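PDB 4BQU: japanin from Rhipicephalus appendiculatus, which binds cholesterol in its lipocalin pocket and, as a secreted tick salivary protein, modulates host immunity by blocking dendritic cell differentiation from monocytes. Local coordinates for residues A[29-34]-A[41-46]; A[45-50]-A[57-62]. All blocks are in the same frame, centred on the assembly; numbering follows the deposited sequence.

Interaction 1 (A[29-34]-A[41-46]); sequences VKTRYL and VTRSLI. With CLR (cholesterol), chain F; NAG (2-acetamido-2-deoxy-beta-D-glucopyranose), chain J; EDO (1,2-ethanediol), chain H.
Arg-43 takes hold of Thr-31 side-on with two nitrogens: NE donates to Thr-31 OG1 at 2.9 Å, and NH2 reaches Thr-31 O at 3.3 Å. Both acceptors lie near the guanidinium plane, although NH2 sits well above the carbonyl plane of Thr-31. A bend at chi3 (76°) turns the group back across the neighbouring strand, and Tyr-33 N lies over one of its faces. Thr-31 OG1 in turn donates to Ser-44 O at 2.8 Å. The segments are adjoining strands of the antiparallel hairpin 29-37/40-49 in the lipocalin barrel, and the face bearing Thr-31, Arg-43 and Leu-45 looks into the cholesterol pocket: Arg-43 CD stands 3.8 Å from C27 of the sterol tail, with Thr-31 CG2 and Leu-45 CD1 also against the ligand. Arg-43 NH1 and NH2 additionally bond the carbonyls of Ala-6, Asn-8 and Gln-10, so a leucine here would probably leave those oxygens, Thr-31 O and Thr-31 OG1 without their guanidinium donors and the N-terminal segment freer to shift. The face bearing Lys-30, Arg-32 and Ile-46 is the solvent side; Lys-30 CG meets Ile-46 CB there at 3.9 Å. The extended Lys-30 and Arg-32 chains converge on a 1,2-ethanediol, probably from the crystallisation liquor, whose O2 is 2.7 Å from Lys-30 NZ.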
loop_
_atom_site.group_PDB
_atom_site.type_symbol
_atom_site.label_atom_id
_atom_site.label_comp_id
_atom_site.label_asym_id
_atom_site.label_seq_id
_atom_site.Cartn_x
_atom_site.Cartn_y
_atom_site.Cartn_z
ATOM N N VAL A 29 8.185 0.079 2.206
ATOM C CA VAL A 29 7.053 0.882 1.736
ATOM C C VAL A 29 5.954 1.013 2.817
ATOM O O VAL A 29 5.509 0.032 3.407
ATOM C CB VAL A 29 6.492 0.377 0.385
ATOM C CG1 VAL A 29 5.294 1.217 -0.057
ATOM C CG2 VAL A 29 7.584 0.377 -0.679
ATOM N N LYS A 30 5.547 2.257 3.077
ATOM C CA LYS A 30 4.470 2.545 4.001
ATOM C C LYS A 30 3.811 3.875 3.640
ATOM O O LYS A 30 4.369 4.665 2.897
ATOM C CB LYS A 30 4.923 2.549 5.449
ATOM C CG LYS A 30 5.956 3.652 5.788
ATOM C CD LYS A 30 6.433 3.573 7.204
ATOM C CE LYS A 30 7.448 4.637 7.478
ATOM N NZ LYS A 30 7.962 4.557 8.855
ATOM N N THR A 31 2.616 4.089 4.145
ATOM C CA THR A 31 1.880 5.295 3.990
ATOM C C THR A 31 1.400 5.810 5.344
ATOM O O THR A 31 0.653 5.109 6.028
ATOM C CB THR A 31 0.686 5.083 2.991
ATOM O OG1 THR A 31 -0.116 6.259 2.991
ATOM C CG2 THR A 31 -0.187 3.904 3.321
ATOM N N ARG A 32 1.738 7.056 5.691
ATOM C CA ARG A 32 1.225 7.679 6.905
ATOM C C ARG A 32 0.087 8.632 6.591
ATOM O O ARG A 32 0.105 9.284 5.564
ATOM C CB ARG A 32 2.290 8.503 7.617
ATOM C CG ARG A 32 3.483 7.758 8.086
ATOM C CD ARG A 32 4.183 8.603 9.143
ATOM N NE ARG A 32 5.357 7.936 9.701
ATOM C CZ ARG A 32 6.627 8.319 9.570
ATOM N NH1 ARG A 32 6.940 9.396 8.858
ATOM N NH2 ARG A 32 7.599 7.613 10.143
ATOM N N TYR A 33 -0.840 8.787 7.531
ATOM C CA TYR A 33 -1.911 9.773 7.456
ATOM C C TYR A 33 -1.314 11.123 7.807
ATOM O O TYR A 33 -0.632 11.232 8.835
ATOM C CB TYR A 33 -2.998 9.436 8.492
ATOM C CG TYR A 33 -4.085 10.492 8.626
ATOM C CD1 TYR A 33 -5.227 10.446 7.847
ATOM C CD2 TYR A 33 -3.992 11.498 9.576
ATOM C CE1 TYR A 33 -6.224 11.417 7.951
ATOM C CE2 TYR A 33 -4.956 12.509 9.648
ATOM C CZ TYR A 33 -6.082 12.444 8.854
ATOM O OH TYR A 33 -7.072 13.387 8.933
ATOM N N LEU A 34 -1.561 12.154 6.977
ATOM C CA LEU A 34 -1.070 13.497 7.270
ATOM C C LEU A 34 -2.217 14.368 7.708
ATOM O O LEU A 34 -2.193 14.889 8.821
ATOM C CB LEU A 34 -0.379 14.129 6.068
ATOM C CG LEU A 34 0.786 13.359 5.484
ATOM C CD1 LEU A 34 1.440 14.147 4.388
ATOM C CD2 LEU A 34 1.828 13.042 6.572
ATOM N N VAL A 41 -8.343 12.809 1.900
ATOM C CA VAL A 41 -7.369 12.533 2.961
ATOM C C VAL A 41 -5.974 12.597 2.319
ATOM O O VAL A 41 -5.741 11.960 1.308
ATOM C CB VAL A 41 -7.642 11.154 3.640
ATOM C CG1 VAL A 41 -6.418 10.632 4.434
ATOM C CG2 VAL A 41 -8.878 11.233 4.526
ATOM N N THR A 42 -5.069 13.363 2.896
ATOM C CA THR A 42 -3.699 13.429 2.398
ATOM C C THR A 42 -2.866 12.454 3.218
ATOM O O THR A 42 -2.871 12.499 4.454
ATOM C CB THR A 42 -3.115 14.850 2.474
ATOM O OG1 THR A 42 -3.961 15.721 1.731
ATOM C CG2 THR A 42 -1.705 14.921 1.908
ATOM N N ARG A 43 -2.203 11.538 2.513
ATOM C CA ARG A 43 -1.296 10.579 3.101
ATOM C C ARG A 43 0.073 10.796 2.457
ATOM O O ARG A 43 0.184 11.449 1.425
ATOM C CB ARG A 43 -1.740 9.150 2.852
ATOM C CG ARG A 43 -3.155 8.794 3.286
ATOM C CD ARG A 43 -3.389 7.283 3.156
ATOM N NE ARG A 43 -2.737 6.544 4.237
ATOM C CZ ARG A 43 -3.249 6.319 5.438
ATOM N NH1 ARG A 43 -4.484 6.706 5.725
ATOM N NH2 ARG A 43 -2.535 5.668 6.359
ATOM N N SER A 44 1.115 10.263 3.086
ATOM C CA SER A 44 2.456 10.280 2.529
ATOM C C SER A 44 2.745 8.870 2.055
ATOM O O SER A 44 2.160 7.921 2.572
ATOM C CB SER A 44 3.477 10.646 3.597
ATOM O OG SER A 44 3.573 9.601 4.546
ATOM N N LEU A 45 3.615 8.724 1.056
ATOM C CA LEU A 45 4.130 7.427 0.665
ATOM C C LEU A 45 5.600 7.520 1.014
ATOM O O LEU A 45 6.331 8.321 0.418
ATOM C CB LEU A 45 3.975 7.009 -0.787
ATOM C CG LEU A 45 4.351 5.522 -0.919
ATOM C CD1 LEU A 45 3.147 4.613 -0.793
ATOM C CD2 LEU A 45 5.017 5.254 -2.141
ATOM N N ILE A 46 6.001 6.739 2.038
ATOM C CA ILE A 46 7.379 6.704 2.480
ATOM C C ILE A 46 7.989 5.406 1.921
ATOM O O ILE A 46 7.381 4.338 2.069
ATOM C CB ILE A 46 7.474 6.739 4.029
ATOM C CG1 ILE A 46 6.599 7.833 4.676
ATOM C CG2 ILE A 46 8.939 6.900 4.472
ATOM C CD1 ILE A 46 6.952 9.200 4.290
HETATM C C1 CLR F . 6.486 -0.386 -4.329
HETATM C C2 CLR F . 7.688 -1.254 -4.719
HETATM C C3 CLR F . 7.299 -2.722 -4.809
HETATM C C4 CLR F . 6.144 -2.911 -5.779
HETATM C C5 CLR F . 4.971 -2.012 -5.454
HETATM C C6 CLR F . 3.749 -2.518 -5.353
HETATM C C7 CLR F . 2.524 -1.727 -5.028
HETATM C C8 CLR F . 2.711 -0.235 -5.274
HETATM C C9 CLR F . 4.048 0.219 -4.659
HETATM C C10 CLR F . 5.282 -0.520 -5.282
HETATM C C11 CLR F . 4.183 1.751 -4.682
HETATM C C12 CLR F . 2.971 2.496 -4.116
HETATM C C13 CLR F . 1.644 2.098 -4.794
HETATM C C14 CLR F . 1.552 0.562 -4.653
HETATM C C15 CLR F . 0.110 0.253 -5.069
HETATM C C16 CLR F . -0.685 1.434 -4.486
HETATM C C17 CLR F . 0.337 2.507 -4.062
HETATM C C18 CLR F . 1.620 2.568 -6.260
HETATM C C19 CLR F . 5.668 0.064 -6.660
HETATM C C20 CLR F . -0.230 3.933 -4.212
HETATM C C21 CLR F . 0.702 5.028 -3.719
HETATM C C22 CLR F . -1.591 4.074 -3.509
HETATM C C23 CLR F . -1.671 3.647 -2.038
HETATM C C24 CLR F . -3.090 3.837 -1.475
HETATM C C25 CLR F . -3.454 3.280 -0.082
HETATM C C26 CLR F . -2.402 2.429 0.549
HETATM C C27 CLR F . -4.025 4.258 0.900
HETATM O O1 CLR F . 8.432 -3.488 -5.240
HETATM C C1 NAG J . -1.516 18.958 5.293
HETATM C C2 NAG J . -0.448 18.172 4.539
HETATM C C3 NAG J . 0.293 19.061 3.537
HETATM C C4 NAG J . -0.646 20.023 2.799
HETATM C C5 NAG J . -1.682 20.673 3.719
HETATM C C6 NAG J . -2.768 21.429 2.993
HETATM C C7 NAG J . 1.209 18.126 6.426
HETATM C C8 NAG J . 1.626 17.242 7.562
HETATM N N2 NAG J . 0.502 17.521 5.433
HETATM O O3 NAG J . 0.926 18.191 2.604
HETATM O O4 NAG J . 0.157 21.049 2.225
HETATM O O5 NAG J . -2.382 19.660 4.445
HETATM O O6 NAG J . -4.055 21.152 3.562
HETATM O O7 NAG J . 1.512 19.315 6.391
HETATM C C1 EDO H . 4.220 4.879 12.173
HETATM O O1 EDO H . 3.803 6.187 11.877
HETATM C C2 EDO H . 5.725 4.818 12.045
HETATM O O2 EDO H . 6.079 5.127 10.725
#

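Interaction 2 (A[45-50]-A[57-62]); sequences LIYVFT and VTQAGA. With CLR (cholesterol), chain F.
Tyr-47 and Gln-59 run side by side from neighbouring strands, and Gln-59 CB sits over one face of the phenol ring. The CB is 3.6 Å from the centroid of the Tyr-47 ring and 22° off its normal, which identifies a CH-pi contact displaced toward CZ and CE2. Tyr-47 CG lies between its backbone N and carbonyl carbon (chi1 57°), and this torsion leans the ring over the 57-62 strand. Gln-59 bends at chi2, bringing OE1 to 3.0 Å from Tyr-47 OH, with ring and amide planes 72° apart. Farther along the same face, Phe-49 CB meets Val-57 CB at 4.0 Å. The reverse face carries smaller contacts: Ile-46 CD1 touches Ala-60 CB at 3.4 Å, and Val-48 CG2 lies alongside Thr-58 CG2 at 3.8 Å.

The backbone sets these pairings. Leu-45, Tyr-47 and Phe-49 each exchange two hydrogen bonds with Gly-61, Gln-59 and Val-57 respectively, as expected for the antiparallel hairpin 40-49/57-66 of a lipocalin barrel. Leu-45 N to Gly-61 O, at 2.7 Å, is nearly straight; Val-57 N to Phe-49 O, at 3.3 Å, is longer, toward the connecting loop. Outside the two segments, Leu-86 of helix 80-86 touches both Leu-45 and Tyr-47, while the rings of Phe-49 and Phe-51 meet. The apolar and CH-pi contacts add dispersive packing, whereas the regular backbone bonding supplies the directional hold and fixes which side chains face one another.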
loop_
_atom_site.group_PDB
_atom_site.type_symbol
_atom_site.label_atom_id
_atom_site.label_comp_id
_atom_site.label_asym_id
_atom_site.label_seq_id
_atom_site.Cartn_x
_atom_site.Cartn_y
_atom_site.Cartn_z
ATOM N N LEU A 45 3.615 8.724 1.056
ATOM C CA LEU A 45 4.130 7.427 0.665
ATOM C C LEU A 45 5.600 7.520 1.014
ATOM O O LEU A 45 6.331 8.321 0.418
ATOM C CB LEU A 45 3.975 7.009 -0.787
ATOM C CG LEU A 45 4.351 5.522 -0.919
ATOM C CD1 LEU A 45 3.147 4.613 -0.793
ATOM C CD2 LEU A 45 5.017 5.254 -2.141
ATOM N N ILE A 46 6.001 6.739 2.038
ATOM C CA ILE A 46 7.379 6.704 2.480
ATOM C C ILE A 46 7.989 5.406 1.921
ATOM O O ILE A 46 7.381 4.338 2.069
ATOM C CB ILE A 46 7.474 6.739 4.029
ATOM C CG1 ILE A 46 6.599 7.833 4.676
ATOM C CG2 ILE A 46 8.939 6.900 4.472
ATOM C CD1 ILE A 46 6.952 9.200 4.290
ATOM N N TYR A 47 9.211 5.491 1.356
ATOM C CA TYR A 47 9.938 4.336 0.853
ATOM C C TYR A 47 11.429 4.589 1.028
ATOM O O TYR A 47 11.859 5.732 1.199
ATOM C CB TYR A 47 9.573 3.997 -0.590
ATOM C CG TYR A 47 9.795 5.131 -1.573
ATOM C CD1 TYR A 47 8.860 6.153 -1.712
ATOM C CD2 TYR A 47 10.946 5.190 -2.350
ATOM C CE1 TYR A 47 9.071 7.212 -2.588
ATOM C CE2 TYR A 47 11.160 6.233 -3.251
ATOM C CZ TYR A 47 10.215 7.241 -3.375
ATOM O OH TYR A 47 10.412 8.294 -4.254
ATOM N N VAL A 48 12.212 3.522 1.015
ATOM C CA VAL A 48 13.650 3.594 1.174
ATOM C C VAL A 48 14.321 3.043 -0.091
ATOM O O VAL A 48 13.932 1.991 -0.610
ATOM C CB VAL A 48 14.088 2.877 2.475
ATOM C CG1 VAL A 48 15.585 2.791 2.570
ATOM C CG2 VAL A 48 13.532 3.605 3.692
ATOM N N PHE A 49 15.316 3.774 -0.578
ATOM C CA PHE A 49 16.116 3.372 -1.729
ATOM C C PHE A 49 17.194 2.442 -1.170
ATOM O O PHE A 49 18.125 2.886 -0.519
ATOM C CB PHE A 49 16.705 4.588 -2.484
ATOM C CG PHE A 49 16.188 4.658 -3.907
ATOM C CD1 PHE A 49 16.759 3.880 -4.911
ATOM C CD2 PHE A 49 15.026 5.357 -4.206
ATOM C CE1 PHE A 49 16.232 3.867 -6.205
ATOM C CE2 PHE A 49 14.492 5.345 -5.504
ATOM C CZ PHE A 49 15.103 4.602 -6.495
ATOM N N THR A 50 16.994 1.141 -1.363
ATOM C CA THR A 50 17.807 0.068 -0.797
ATOM C C THR A 50 19.003 -0.247 -1.658
ATOM O O THR A 50 18.987 -1.216 -2.418
ATOM C CB THR A 50 16.925 -1.182 -0.521
ATOM O OG1 THR A 50 15.996 -0.880 0.515
ATOM C CG2 THR A 50 17.736 -2.421 -0.106
ATOM N N VAL A 57 18.538 5.540 1.390
ATOM C CA VAL A 57 17.947 6.867 1.236
ATOM C C VAL A 57 16.442 6.829 1.476
ATOM O O VAL A 57 15.713 6.300 0.639
ATOM C CB VAL A 57 18.295 7.396 -0.184
ATOM C CG1 VAL A 57 17.521 8.661 -0.533
ATOM C CG2 VAL A 57 19.784 7.647 -0.296
ATOM N N THR A 58 15.981 7.427 2.585
ATOM C CA THR A 58 14.561 7.527 2.875
ATOM C C THR A 58 13.975 8.623 1.955
ATOM O O THR A 58 14.561 9.690 1.807
ATOM C CB THR A 58 14.293 7.870 4.341
ATOM O OG1 THR A 58 14.861 9.140 4.631
ATOM C CG2 THR A 58 14.841 6.839 5.298
ATOM N N GLN A 59 12.838 8.330 1.331
ATOM C CA GLN A 59 12.154 9.255 0.424
ATOM C C GLN A 59 10.695 9.366 0.864
ATOM O O GLN A 59 10.158 8.415 1.404
ATOM C CB GLN A 59 12.208 8.687 -0.991
ATOM C CG GLN A 59 13.560 8.822 -1.645
ATOM C CD GLN A 59 13.462 9.804 -2.781
ATOM O OE1 GLN A 59 13.200 9.434 -3.942
ATOM N NE2 GLN A 59 13.541 11.084 -2.452
ATOM N N ALA A 60 10.065 10.505 0.610
ATOM C CA ALA A 60 8.656 10.734 0.947
ATOM C C ALA A 60 7.967 11.576 -0.119
ATOM O O ALA A 60 8.482 12.613 -0.493
ATOM C CB ALA A 60 8.543 11.421 2.299
ATOM N N GLY A 61 6.839 11.099 -0.619
ATOM C CA GLY A 61 6.002 11.807 -1.581
ATOM C C GLY A 61 4.570 11.808 -1.089
ATOM O O GLY A 61 4.188 10.885 -0.380
ATOM N N ALA A 62 3.779 12.837 -1.397
ATOM C CA ALA A 62 2.386 12.899 -0.945
ATOM C C ALA A 62 1.380 12.532 -2.025
ATOM O O ALA A 62 1.638 12.642 -3.219
ATOM C CB ALA A 62 2.061 14.278 -0.387
HETATM C C1 CLR F . 6.486 -0.386 -4.329
HETATM C C2 CLR F . 7.688 -1.254 -4.719
HETATM C C3 CLR F . 7.299 -2.722 -4.809
HETATM C C4 CLR F . 6.144 -2.911 -5.779
HETATM C C5 CLR F . 4.971 -2.012 -5.454
HETATM C C6 CLR F . 3.749 -2.518 -5.353
HETATM C C7 CLR F . 2.524 -1.727 -5.028
HETATM C C8 CLR F . 2.711 -0.235 -5.274
HETATM C C9 CLR F . 4.048 0.219 -4.659
HETATM C C10 CLR F . 5.282 -0.520 -5.282
HETATM C C11 CLR F . 4.183 1.751 -4.682
HETATM C C12 CLR F . 2.971 2.496 -4.116
HETATM C C13 CLR F . 1.644 2.098 -4.794
HETATM C C14 CLR F . 1.552 0.562 -4.653
HETATM C C15 CLR F . 0.110 0.253 -5.069
HETATM C C16 CLR F . -0.685 1.434 -4.486
HETATM C C17 CLR F . 0.337 2.507 -4.062
HETATM C C18 CLR F . 1.620 2.568 -6.260
HETATM C C19 CLR F . 5.668 0.064 -6.660
HETATM C C20 CLR F . -0.230 3.933 -4.212
HETATM C C21 CLR F . 0.702 5.028 -3.719
HETATM C C22 CLR F . -1.591 4.074 -3.509
HETATM C C23 CLR F . -1.671 3.647 -2.038
HETATM C C24 CLR F . -3.090 3.837 -1.475
HETATM C C25 CLR F . -3.454 3.280 -0.082
HETATM C C26 CLR F . -2.402 2.429 0.549
HETATM C C27 CLR F . -4.025 4.258 0.900
HETATM O O1 CLR F . 8.432 -3.488 -5.240
#

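In the fold
Both contacts depend on strand 40-49, which stands between strands 29-37 and 57-66 in the curled antiparallel sheet; they share Leu-45 and Ile-46, and their centres are 10 Å apart. Interaction 1 lies deeper, its centre about 9 Å from the chain centre against 13 Å for interaction 2, and has seven buried residues among twelve, against three among ten. Its buried area is also greater, 670 Å² against 475 Å². Chemistry follows position: side-chain hydrogen bonds supplement the backbone in 29-34/41-46, beside the sterol tail, whereas 45-50/57-62 combines six backbone bonds with apolar and CH-pi packing. Within interaction 2, cholesterol is approached through Leu-45; interaction 1 presents several residues to it.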